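Transcriptional activator HlyU (Vibrio cholerae, PDB 4K2E) binds DNA as an ArsR-type winged-helix transcription factor and up-regulates the hemolysin gene hlyA, possibly along with other virulence genes. Local coordinates at residues 34-39 with 66-71. Residues are numbered along the deposited sequence; the frame is centred on the assembly and turned at random.
Sequences NERRLQ and SQHLAW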
loop_
_atom_site.group_PDB
_atom_site.type_symbol
_atom_site.label_atom_id
_atom_site.label_comp_id
_atom_site.label_asym_id
_atom_site.label_seq_id
_atom_site.Cartn_x
_atom_site.Cartn_y
_atom_site.Cartn_z
ATOM N N ASN A 34 3.137 -7.325 1.240
ATOM C CA ASN A 34 3.599 -8.683 1.494
ATOM C C ASN A 34 3.959 -8.703 2.970
ATOM O O ASN A 34 4.643 -7.802 3.420
ATOM C CB ASN A 34 4.833 -8.976 0.650
ATOM C CG ASN A 34 5.494 -10.270 1.040
ATOM O OD1 ASN A 34 6.330 -10.294 1.928
ATOM N ND2 ASN A 34 5.087 -11.360 0.408
ATOM N N GLU A 35 3.482 -9.690 3.716
ATOM C CA GLU A 35 3.620 -9.611 5.166
ATOM C C GLU A 35 5.074 -9.525 5.608
ATOM O O GLU A 35 5.410 -8.728 6.484
ATOM C CB GLU A 35 2.870 -10.729 5.876
ATOM C CG GLU A 35 1.371 -10.427 5.999
ATOM C CD GLU A 35 0.593 -11.498 6.718
ATOM O OE1 GLU A 35 1.137 -12.109 7.668
ATOM O OE2 GLU A 35 -0.573 -11.726 6.320
ATOM N N ARG A 36 5.942 -10.307 4.975
ATOM C CA ARG A 36 7.359 -10.281 5.360
ATOM C C ARG A 36 8.057 -8.955 4.959
ATOM O O ARG A 36 8.783 -8.342 5.764
ATOM C CB ARG A 36 8.111 -11.505 4.815
ATOM C CG ARG A 36 7.567 -12.854 5.268
ATOM C CD ARG A 36 7.362 -12.870 6.791
ATOM N NE ARG A 36 7.363 -14.216 7.325
ATOM C CZ ARG A 36 7.663 -14.514 8.589
ATOM N NH1 ARG A 36 7.989 -13.555 9.455
ATOM N NH2 ARG A 36 7.653 -15.777 8.983
ATOM N N ARG A 37 7.828 -8.481 3.732
ATOM C CA ARG A 37 8.458 -7.216 3.343
ATOM C C ARG A 37 7.963 -6.048 4.195
ATOM O O ARG A 37 8.767 -5.209 4.619
ATOM C CB ARG A 37 8.301 -6.909 1.844
ATOM C CG ARG A 37 9.097 -7.830 0.951
ATOM C CD ARG A 37 9.066 -7.462 -0.536
ATOM N NE ARG A 37 7.729 -7.263 -1.143
ATOM C CZ ARG A 37 7.027 -8.174 -1.820
ATOM N NH1 ARG A 37 7.464 -9.428 -1.956
ATOM N NH2 ARG A 37 5.849 -7.833 -2.356
ATOM N N LEU A 38 6.659 -6.016 4.467
ATOM C CA LEU A 38 6.120 -4.982 5.353
ATOM C C LEU A 38 6.726 -5.083 6.764
ATOM O O LEU A 38 7.022 -4.074 7.372
ATOM C CB LEU A 38 4.613 -5.082 5.498
ATOM C CG LEU A 38 3.930 -3.961 6.289
ATOM C CD1 LEU A 38 4.105 -2.623 5.549
ATOM C CD2 LEU A 38 2.441 -4.285 6.485
ATOM N N GLN A 39 6.854 -6.296 7.285
ATOM C CA GLN A 39 7.469 -6.490 8.616
ATOM C C GLN A 39 8.879 -5.902 8.677
ATOM O O GLN A 39 9.235 -5.180 9.630
ATOM C CB GLN A 39 7.473 -7.977 9.011
ATOM C CG GLN A 39 6.126 -8.481 9.511
ATOM C CD GLN A 39 6.005 -10.013 9.560
ATOM O OE1 GLN A 39 6.995 -10.745 9.471
ATOM N NE2 GLN A 39 4.772 -10.496 9.699
ATOM N N SER A 66 16.754 -13.071 2.381
ATOM C CA SER A 66 17.519 -12.442 1.303
ATOM C C SER A 66 16.666 -12.054 0.087
ATOM O O SER A 66 16.935 -11.040 -0.529
ATOM C CB SER A 66 18.730 -13.296 0.892
ATOM O OG SER A 66 18.359 -14.381 0.066
ATOM N N GLN A 67 15.620 -12.822 -0.225
ATOM C CA GLN A 67 14.801 -12.543 -1.399
ATOM C C GLN A 67 13.898 -11.332 -1.140
ATOM O O GLN A 67 13.709 -10.469 -2.017
ATOM C CB GLN A 67 13.950 -13.753 -1.777
ATOM C CG GLN A 67 14.728 -14.940 -2.360
ATOM C CD GLN A 67 15.119 -15.969 -1.308
ATOM O OE1 GLN A 67 14.568 -15.994 -0.208
ATOM N NE2 GLN A 67 16.072 -16.834 -1.650
ATOM N N HIS A 68 13.352 -11.270 0.074
ATOM C CA HIS A 68 12.559 -10.108 0.471
ATOM C C HIS A 68 13.423 -8.854 0.451
ATOM O O HIS A 68 13.006 -7.802 -0.046
ATOM C CB HIS A 68 11.948 -10.317 1.870
ATOM C CG HIS A 68 10.999 -11.466 1.918
ATOM N ND1 HIS A 68 9.888 -11.535 1.105
ATOM C CD2 HIS A 68 11.021 -12.616 2.627
ATOM C CE1 HIS A 68 9.249 -12.666 1.336
ATOM N NE2 HIS A 68 9.918 -13.340 2.251
ATOM N N LEU A 69 14.622 -8.961 1.017
ATOM C CA LEU A 69 15.510 -7.822 1.052
ATOM C C LEU A 69 15.896 -7.423 -0.363
ATOM O O LEU A 69 16.029 -6.230 -0.671
ATOM C CB LEU A 69 16.757 -8.110 1.894
ATOM C CG LEU A 69 16.529 -8.328 3.397
ATOM C CD1 LEU A 69 17.820 -8.850 4.060
ATOM C CD2 LEU A 69 16.019 -7.078 4.125
ATOM N N ALA A 70 16.036 -8.414 -1.235
ATOM C CA ALA A 70 16.461 -8.163 -2.602
ATOM C C ALA A 70 15.404 -7.331 -3.347
ATOM O O ALA A 70 15.739 -6.398 -4.100
ATOM C CB ALA A 70 16.725 -9.450 -3.314
ATOM N N TRP A 71 14.142 -7.704 -3.148
ATOM C CA TRP A 71 13.019 -6.948 -3.680
ATOM C C TRP A 71 13.018 -5.523 -3.137
ATOM O O TRP A 71 12.929 -4.565 -3.911
ATOM C CB TRP A 71 11.712 -7.678 -3.338
ATOM C CG TRP A 71 10.443 -7.138 -4.006
ATOM C CD1 TRP A 71 10.032 -5.831 -4.088
ATOM C CD2 TRP A 71 9.413 -7.920 -4.606
ATOM N NE1 TRP A 71 8.803 -5.763 -4.728
ATOM C CE2 TRP A 71 8.406 -7.032 -5.049
ATOM C CE3 TRP A 71 9.244 -9.293 -4.817
ATOM C CZ2 TRP A 71 7.259 -7.475 -5.699
ATOM C CZ3 TRP A 71 8.105 -9.727 -5.463
ATOM C CH2 TRP A 71 7.129 -8.820 -5.891
HETATM O O HOH W 1 9.757 -10.768 -1.396
#
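A single water ties Arg37 to His68: it accepts from Arg37 NH1 at 2.7 Å, in the plane of the guanidinium, and hydrogen-bonds His68 ND1 at 2.6 Å. This bridge links two helices of the winged-helix domain, 35-40 and 62-74, the latter being the second helix of the predicted helix-turn-helix and the one expected to read DNA. The short axes of 35-39 and 66-71 cross at -69°, 9.7 Å apart, and no direct hydrogen bond joins them.

Beside the water bridge, the Arg37 guanidinium lies flat on the Trp71 indole. The planes are 10° apart, and CZ of Arg37 sits 3.6 Å from the centroid of the Trp71 six-membered ring, a cation-pi stack. The Arg37 chain runs out extended to CD and then bends about the CG-CD bond (chi3 -52°), which lays the flat head on the indole while CD rests over its five-membered ring. CB of Asn34 covers the opposite guanidinium face, and the carbonyl oxygens of Ala31 and Lys30, at the end of helix 16-32, take NE and NH2. With both faces packed and all three nitrogens bonded, rotation of the group is well fixed.

Asn34 also caps helix 35-40: its OD1 accepts from Arg37 N at 3.0 Å, on a lone pair in the carbonyl plane. Further along, the His68 imidazole is covered on one face by the aliphatic base of Arg36, whose own guanidinium turns away to Gln39 OE1 and Leu58 O. Arg36 CB stands over the centre of that imidazole in a CH-pi contact, 3.7 Å from the ring centroid.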